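Local coordinates for DUF5624 domain-containing protein (Legionella pneumophila subsp. pneumophila, PDB 4JX2) that is of unknown function, but carries a DUF5624 domain and is probably made with a signal peptide and secreted, at residues Y88-K99 against S307-Y318. Sequence-based numbering, arbitrary orientation.
With SO4 (sulfate ion), chain E.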
ATOM      1  N   TYR A  88      18.811   6.934   0.252  1.00 39.68           N
ATOM      2  CA  TYR A  88      19.989   6.646   1.078  1.00 39.68           C
ATOM      3  C   TYR A  88      20.563   5.287   0.700  1.00 45.26           C
ATOM      4  O   TYR A  88      19.817   4.306   0.605  1.00 45.76           O
ATOM      5  CB  TYR A  88      19.690   6.653   2.577  1.00 40.28           C
ATOM      6  CG  TYR A  88      18.879   7.821   3.076  1.00 41.91           C
ATOM      7  CD1 TYR A  88      17.486   7.789   3.046  1.00 42.82           C
ATOM      8  CD2 TYR A  88      19.495   8.915   3.681  1.00 43.64           C
ATOM      9  CE1 TYR A  88      16.729   8.842   3.552  1.00 44.44           C
ATOM     10  CE2 TYR A  88      18.748   9.978   4.190  1.00 44.56           C
ATOM     11  CZ  TYR A  88      17.363   9.934   4.127  1.00 52.89           C
ATOM     12  OH  TYR A  88      16.614  10.986   4.596  1.00 53.12           O
ATOM     13  N   ILE A  89      21.880   5.220   0.497  1.00 41.52           N
ATOM     14  CA  ILE A  89      22.578   3.963   0.263  1.00 40.58           C
ATOM     15  C   ILE A  89      23.580   3.797   1.408  1.00 44.24           C
ATOM     16  O   ILE A  89      24.392   4.697   1.660  1.00 42.94           O
ATOM     17  CB  ILE A  89      23.237   3.802  -1.145  1.00 42.80           C
ATOM     18  CG1 ILE A  89      22.200   4.028  -2.287  1.00 41.62           C
ATOM     19  CG2 ILE A  89      23.932   2.416  -1.266  1.00 41.30           C
ATOM     20  CD1 ILE A  89      22.760   4.128  -3.719  1.00 39.77           C
ATOM     21  N   TYR A  90      23.485   2.646   2.100  1.00 42.03           N
ATOM     22  CA  TYR A  90      24.352   2.214   3.200  1.00 43.42           C
ATOM     23  C   TYR A  90      24.989   0.865   2.877  1.00 49.13           C
ATOM     24  O   TYR A  90      24.320  -0.038   2.362  1.00 47.07           O
ATOM     25  CB  TYR A  90      23.571   2.119   4.525  1.00 43.85           C
ATOM     26  CG  TYR A  90      23.276   3.461   5.160  1.00 45.91           C
ATOM     27  CD1 TYR A  90      24.217   4.092   5.974  1.00 48.65           C
ATOM     28  CD2 TYR A  90      22.047   4.096   4.964  1.00 45.54           C
ATOM     29  CE1 TYR A  90      23.948   5.331   6.566  1.00 47.46           C
ATOM     30  CE2 TYR A  90      21.782   5.349   5.526  1.00 46.09           C
ATOM     31  CZ  TYR A  90      22.737   5.958   6.329  1.00 50.91           C
ATOM     32  OH  TYR A  90      22.492   7.177   6.903  1.00 50.10           O
ATOM     33  N   ASN A  91      26.284   0.722   3.183  1.00 48.94           N
ATOM     34  CA  ASN A  91      26.979  -0.539   2.944  1.00 49.84           C
ATOM     35  C   ASN A  91      26.820  -1.458   4.181  1.00 53.81           C
ATOM     36  O   ASN A  91      26.175  -1.059   5.160  1.00 51.70           O
ATOM     37  CB  ASN A  91      28.455  -0.297   2.552  1.00 54.36           C
ATOM     38  CG  ASN A  91      29.382   0.332   3.597  1.00 92.68           C
ATOM     39  OD1 ASN A  91      29.101   0.403   4.805  1.00 86.71           O
ATOM     40  ND2 ASN A  91      30.566   0.745   3.152  1.00 87.47           N
ATOM     41  N   SER A  92      27.405  -2.684   4.128  1.00 52.32           N
ATOM     42  CA  SER A  92      27.387  -3.701   5.197  1.00 52.71           C
ATOM     43  C   SER A  92      27.989  -3.169   6.473  1.00 56.68           C
ATOM     44  O   SER A  92      27.574  -3.573   7.548  1.00 56.28           O
ATOM     45  CB  SER A  92      28.159  -4.946   4.775  1.00 58.36           C
ATOM     46  OG  SER A  92      27.821  -5.333   3.453  1.00 72.84           O
ATOM     47  N   ASP A  93      28.947  -2.249   6.360  1.00 54.56           N
ATOM     48  CA  ASP A  93      29.633  -1.645   7.494  1.00 56.50           C
ATOM     49  C   ASP A  93      28.853  -0.451   8.089  1.00 58.80           C
ATOM     50  O   ASP A  93      29.412   0.294   8.895  1.00 59.23           O
ATOM     51  CB  ASP A  93      31.056  -1.226   7.075  1.00 60.65           C
ATOM     52  CG  ASP A  93      31.952  -2.374   6.625  1.00 79.32           C
ATOM     53  OD1 ASP A  93      31.783  -3.510   7.143  1.00 79.35           O
ATOM     54  OD2 ASP A  93      32.841  -2.134   5.782  1.00 93.11           O
ATOM     55  N   ARG A  94      27.561  -0.294   7.712  1.00 53.76           N
ATOM     56  CA  ARG A  94      26.615   0.736   8.187  1.00 52.22           C
ATOM     57  C   ARG A  94      27.033   2.156   7.791  1.00 55.79           C
ATOM     58  O   ARG A  94      26.510   3.120   8.359  1.00 56.36           O
ATOM     59  CB  ARG A  94      26.426   0.664   9.721  1.00 51.56           C
ATOM     60  CG  ARG A  94      25.983  -0.694  10.226  1.00 61.86           C
ATOM     61  CD  ARG A  94      25.806  -0.726  11.724  1.00 67.90           C
ATOM     62  NE  ARG A  94      27.082  -0.884  12.424  1.00 70.76           N
ATOM     63  CZ  ARG A  94      27.664   0.062  13.154  1.00 83.32           C
ATOM     64  NH1 ARG A  94      27.090   1.249  13.295  1.00 68.99           N
ATOM     65  NH2 ARG A  94      28.825  -0.169  13.743  1.00 78.68           N
ATOM     66  N   GLN A  95      27.956   2.289   6.810  1.00 50.98           N
ATOM     67  CA  GLN A  95      28.464   3.585   6.339  1.00 49.65           C
ATOM     68  C   GLN A  95      27.644   4.123   5.165  1.00 50.27           C
ATOM     69  O   GLN A  95      27.298   3.372   4.240  1.00 49.72           O
ATOM     70  CB  GLN A  95      29.950   3.497   5.936  1.00 51.97           C
ATOM     71  CG  GLN A  95      30.917   3.040   7.043  1.00 65.50           C
ATOM     72  CD  GLN A  95      30.882   3.883   8.305  1.00 79.76           C
ATOM     73  OE1 GLN A  95      30.585   3.384   9.402  1.00 73.58           O
ATOM     74  NE2 GLN A  95      31.210   5.171   8.186  1.00 66.73           N
ATOM     75  N   LEU A  96      27.349   5.437   5.209  1.00 43.77           N
ATOM     76  CA  LEU A  96      26.608   6.157   4.170  1.00 41.01           C
ATOM     77  C   LEU A  96      27.454   6.287   2.894  1.00 46.68           C
ATOM     78  O   LEU A  96      28.574   6.813   2.934  1.00 47.26           O
ATOM     79  CB  LEU A  96      26.198   7.540   4.690  1.00 39.84           C
ATOM     80  CG  LEU A  96      25.340   8.419   3.794  1.00 42.30           C
ATOM     81  CD1 LEU A  96      23.924   7.837   3.576  1.00 40.39           C
ATOM     82  CD2 LEU A  96      25.213   9.776   4.392  1.00 45.56           C
ATOM     83  N   LYS A  97      26.922   5.780   1.774  1.00 42.84           N
ATOM     84  CA  LYS A  97      27.620   5.825   0.492  1.00 42.82           C
ATOM     85  C   LYS A  97      27.021   6.895  -0.408  1.00 46.78           C
ATOM     86  O   LYS A  97      27.751   7.513  -1.195  1.00 47.40           O
ATOM     87  CB  LYS A  97      27.605   4.447  -0.207  1.00 43.91           C
ATOM     88  CG  LYS A  97      28.352   3.326   0.547  1.00 48.86           C
ATOM     89  CD  LYS A  97      29.833   3.646   0.896  1.00 66.90           C
ATOM     90  CE  LYS A  97      30.769   3.832  -0.289  1.00 82.08           C
ATOM     91  NZ  LYS A  97      32.016   4.549   0.095  1.00 90.85           N
ATOM     92  N   LEU A  98      25.701   7.142  -0.261  1.00 41.69           N
ATOM     93  CA  LEU A  98      24.945   8.118  -1.058  1.00 39.84           C
ATOM     94  C   LEU A  98      23.722   8.619  -0.283  1.00 43.32           C
ATOM     95  O   LEU A  98      23.060   7.840   0.401  1.00 41.90           O
ATOM     96  CB  LEU A  98      24.500   7.451  -2.384  1.00 38.63           C
ATOM     97  CG  LEU A  98      23.824   8.313  -3.449  1.00 42.32           C
ATOM     98  CD1 LEU A  98      24.265   7.903  -4.830  1.00 42.20           C
ATOM     99  CD2 LEU A  98      22.285   8.248  -3.342  1.00 43.89           C
ATOM    100  N   LYS A  99      23.425   9.921  -0.423  1.00 40.68           N
ATOM    101  CA  LYS A  99      22.260  10.615   0.130  1.00 39.82           C
ATOM    102  C   LYS A  99      21.829  11.616  -0.934  1.00 44.03           C
ATOM    103  O   LYS A  99      22.555  12.567  -1.204  1.00 43.63           O
ATOM    104  CB  LYS A  99      22.559  11.269   1.492  1.00 42.53           C
ATOM    105  CG  LYS A  99      21.390  12.063   2.078  1.00 53.65           C
ATOM    106  CD  LYS A  99      21.582  12.316   3.575  1.00 67.86           C
ATOM    107  CE  LYS A  99      21.779  13.770   3.916  1.00 86.53           C
ATOM    108  NZ  LYS A  99      21.837  13.992   5.390  1.00100.93           N
ATOM    109  N   SER A 307      18.975   7.629  13.281  1.00 45.83           N
ATOM    110  CA  SER A 307      20.282   7.768  12.626  1.00 45.06           C
ATOM    111  C   SER A 307      20.204   7.686  11.075  1.00 49.00           C
ATOM    112  O   SER A 307      21.240   7.606  10.417  1.00 49.20           O
ATOM    113  CB  SER A 307      21.280   6.758  13.173  1.00 47.58           C
ATOM    114  OG  SER A 307      21.017   5.440  12.730  1.00 58.73           O
ATOM    115  N   LEU A 308      18.999   7.771  10.493  1.00 45.86           N
ATOM    116  CA  LEU A 308      18.833   7.778   9.034  1.00 45.01           C
ATOM    117  C   LEU A 308      19.375   9.094   8.494  1.00 51.49           C
ATOM    118  O   LEU A 308      18.978  10.160   8.971  1.00 52.05           O
ATOM    119  CB  LEU A 308      17.357   7.583   8.648  1.00 43.23           C
ATOM    120  CG  LEU A 308      17.035   7.370   7.168  1.00 45.89           C
ATOM    121  CD1 LEU A 308      17.558   6.032   6.664  1.00 46.04           C
ATOM    122  CD2 LEU A 308      15.555   7.444   6.939  1.00 43.88           C
ATOM    123  N   GLY A 309      20.332   9.008   7.576  1.00 48.59           N
ATOM    124  CA  GLY A 309      20.952  10.193   6.999  1.00 48.85           C
ATOM    125  C   GLY A 309      22.306  10.519   7.588  1.00 54.56           C
ATOM    126  O   GLY A 309      23.057  11.293   6.987  1.00 56.67           O
ATOM    127  N   ALA A 310      22.639   9.925   8.759  1.00 48.97           N
ATOM    128  CA  ALA A 310      23.937  10.092   9.414  1.00 48.35           C
ATOM    129  C   ALA A 310      25.020   9.349   8.617  1.00 52.14           C
ATOM    130  O   ALA A 310      24.694   8.467   7.809  1.00 49.88           O
ATOM    131  CB  ALA A 310      23.879   9.573  10.847  1.00 49.32           C
ATOM    132  N   GLN A 311      26.306   9.695   8.846  1.00 50.50           N
ATOM    133  CA  GLN A 311      27.413   9.042   8.160  1.00 51.35           C
ATOM    134  C   GLN A 311      27.420   7.545   8.505  1.00 58.08           C
ATOM    135  O   GLN A 311      27.712   6.705   7.641  1.00 58.97           O
ATOM    136  CB  GLN A 311      28.751   9.724   8.495  1.00 54.30           C
ATOM    137  CG  GLN A 311      29.941   9.307   7.599  1.00 75.34           C
ATOM    138  CD  GLN A 311      29.635   9.172   6.112  1.00 98.48           C
ATOM    139  OE1 GLN A 311      29.058  10.069   5.473  1.00 92.29           O
ATOM    140  NE2 GLN A 311      30.033   8.042   5.528  1.00 90.32           N
ATOM    141  N   GLU A 312      27.021   7.222   9.746  1.00 54.20           N
ATOM    142  CA  GLU A 312      26.921   5.858  10.221  1.00 53.87           C
ATOM    143  C   GLU A 312      25.534   5.600  10.810  1.00 57.54           C
ATOM    144  O   GLU A 312      25.070   6.340  11.691  1.00 58.79           O
ATOM    145  CB  GLU A 312      28.014   5.575  11.264  1.00 57.03           C
ATOM    146  CG  GLU A 312      28.134   4.111  11.635  1.00 68.64           C
ATOM    147  CD  GLU A 312      29.014   3.823  12.833  1.00 91.20           C
ATOM    148  OE1 GLU A 312      28.635   4.204  13.964  1.00 73.56           O
ATOM    149  OE2 GLU A 312      30.049   3.145  12.647  1.00 95.46           O
ATOM    150  N   LEU A 313      24.890   4.532  10.335  1.00 50.95           N
ATOM    151  CA  LEU A 313      23.599   4.062  10.848  1.00 49.27           C
ATOM    152  C   LEU A 313      23.904   3.313  12.155  1.00 55.29           C
ATOM    153  O   LEU A 313      24.924   2.620  12.216  1.00 56.27           O
ATOM    154  CB  LEU A 313      22.980   3.122   9.780  1.00 47.36           C
ATOM    155  CG  LEU A 313      21.488   3.207   9.397  1.00 48.83           C
ATOM    156  CD1 LEU A 313      21.038   4.610   9.085  1.00 47.43           C
ATOM    157  CD2 LEU A 313      21.203   2.346   8.182  1.00 47.23           C
ATOM    158  N   THR A 314      23.089   3.462  13.210  1.00 51.59           N
ATOM    159  CA  THR A 314      23.381   2.716  14.454  1.00 52.15           C
ATOM    160  C   THR A 314      23.146   1.231  14.189  1.00 57.00           C
ATOM    161  O   THR A 314      22.401   0.902  13.269  1.00 57.11           O
ATOM    162  CB  THR A 314      22.538   3.219  15.649  1.00 51.76           C
ATOM    163  OG1 THR A 314      21.158   2.888  15.461  1.00 55.15           O
ATOM    164  CG2 THR A 314      22.704   4.696  15.912  1.00 41.97           C
ATOM    165  N   GLN A 315      23.743   0.340  14.975  1.00 54.96           N
ATOM    166  CA  GLN A 315      23.545  -1.094  14.752  1.00 54.81           C
ATOM    167  C   GLN A 315      22.052  -1.449  14.872  1.00 56.99           C
ATOM    168  O   GLN A 315      21.549  -2.198  14.033  1.00 56.34           O
ATOM    169  CB  GLN A 315      24.423  -1.947  15.685  1.00 58.18           C
ATOM    170  CG  GLN A 315      24.601  -3.405  15.213  1.00 85.14           C
ATOM    171  CD  GLN A 315      25.410  -3.564  13.937  1.00112.06           C
ATOM    172  OE1 GLN A 315      26.608  -3.265  13.887  1.00113.96           O
ATOM    173  NE2 GLN A 315      24.780  -4.073  12.884  1.00 99.91           N
ATOM    174  N   ALA A 316      21.334  -0.820  15.831  1.00 52.14           N
ATOM    175  CA  ALA A 316      19.890  -0.992  16.027  1.00 50.15           C
ATOM    176  C   ALA A 316      19.094  -0.550  14.782  1.00 53.76           C
ATOM    177  O   ALA A 316      18.221  -1.291  14.322  1.00 52.93           O
ATOM    178  CB  ALA A 316      19.423  -0.205  17.247  1.00 50.70           C
ATOM    179  N   ASP A 317      19.406   0.643  14.235  1.00 49.87           N
ATOM    180  CA  ASP A 317      18.727   1.187  13.057  1.00 47.41           C
ATOM    181  C   ASP A 317      19.081   0.391  11.810  1.00 48.99           C
ATOM    182  O   ASP A 317      18.212   0.194  10.967  1.00 47.56           O
ATOM    183  CB  ASP A 317      19.062   2.673  12.870  1.00 48.86           C
ATOM    184  CG  ASP A 317      18.482   3.567  13.946  1.00 59.89           C
ATOM    185  OD1 ASP A 317      17.753   3.051  14.825  1.00 61.54           O
ATOM    186  OD2 ASP A 317      18.722   4.790  13.892  1.00 65.82           O
ATOM    187  N   TYR A 318      20.337  -0.078  11.694  1.00 45.81           N
ATOM    188  CA  TYR A 318      20.753  -0.894  10.561  1.00 45.72           C
ATOM    189  C   TYR A 318      20.004  -2.246  10.601  1.00 49.60           C
ATOM    190  O   TYR A 318      19.400  -2.636   9.595  1.00 48.07           O
ATOM    191  CB  TYR A 318      22.284  -1.099  10.530  1.00 48.26           C
ATOM    192  CG  TYR A 318      22.757  -1.995   9.398  1.00 49.52           C
ATOM    193  CD1 TYR A 318      22.940  -1.492   8.111  1.00 51.10           C
ATOM    194  CD2 TYR A 318      23.018  -3.345   9.615  1.00 50.46           C
ATOM    195  CE1 TYR A 318      23.371  -2.314   7.067  1.00 52.27           C
ATOM    196  CE2 TYR A 318      23.442  -4.178   8.578  1.00 51.65           C
ATOM    197  CZ  TYR A 318      23.620  -3.659   7.305  1.00 60.37           C
ATOM    198  OH  TYR A 318      24.040  -4.481   6.280  1.00 61.58           O
TER
HETATM  199  S   SO4 E 503      26.014   1.881  17.596  1.00128.46           S
HETATM  200  O1  SO4 E 503      27.050   1.130  18.310  1.00128.62           O
HETATM  201  O2  SO4 E 503      24.740   1.151  17.689  1.00128.31           O
HETATM  202  O3  SO4 E 503      25.868   3.223  18.176  1.00127.64           O
HETATM  203  O4  SO4 E 503      26.408   2.019  16.195  1.00128.91           O
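The hydroxyl of Tyr-90 reaches into the type II turn Ser-307 to Ala-310 and is gripped twice. Tyr-90 OH donates to Ala-310 O (2.7 Å), on a lone pair in the carbonyl plane, and accepts from Gly-309 N. With CG anti to its own carbonyl carbon (chi1 -76°), Tyr-90 turns its ring across the contact to this turn. The Tyr-90 ring is sandwiched: Leu-313 CD2 lies 3.8 Å from its centroid over one face, and Leu-96 CD1 lies over the other. Tyr-88 meets the same turn, with Leu-308 CG over a face of its ring and Gly-309 CA 3.6 Å from Tyr-88 CE2.

Gln-95 and Glu-312 form a single beta bridge. Its flanking bonds are Leu-313 N to Arg-94 O (2.9 Å) and Leu-96 N to Gln-311 O (2.8 Å). Gln-311 adds a side-chain bond, from NE2 to a lone pair of Leu-96 O.

Arg-94 leads out of the type I turn Asn-91 to Arg-94. Its CG sits over the ring of Tyr-318 in a CH-pi contact. The chain then bends at chi3 (-80°), and Arg-94 NH1 donates to Leu-313 O (2.8 Å), which lies near the guanidinium plane. Arg-94 NH1 also forms a salt bridge with Glu-312 OE1 (3.4 Å). A sulfate, probably from the crystallisation liquor, is bound by Gln-315 N at the start of the helix, where Thr-314 is the N-cap, its OG1 accepting from Asp-317 N.

The contact joins the hairpin of strands 86-90 and 96-101 to the loop entering helix 315-339. Leu-308 and Tyr-318 extend the packing to strand 79-84, while Ile-89 and Leu-98 rest on helix 223-247.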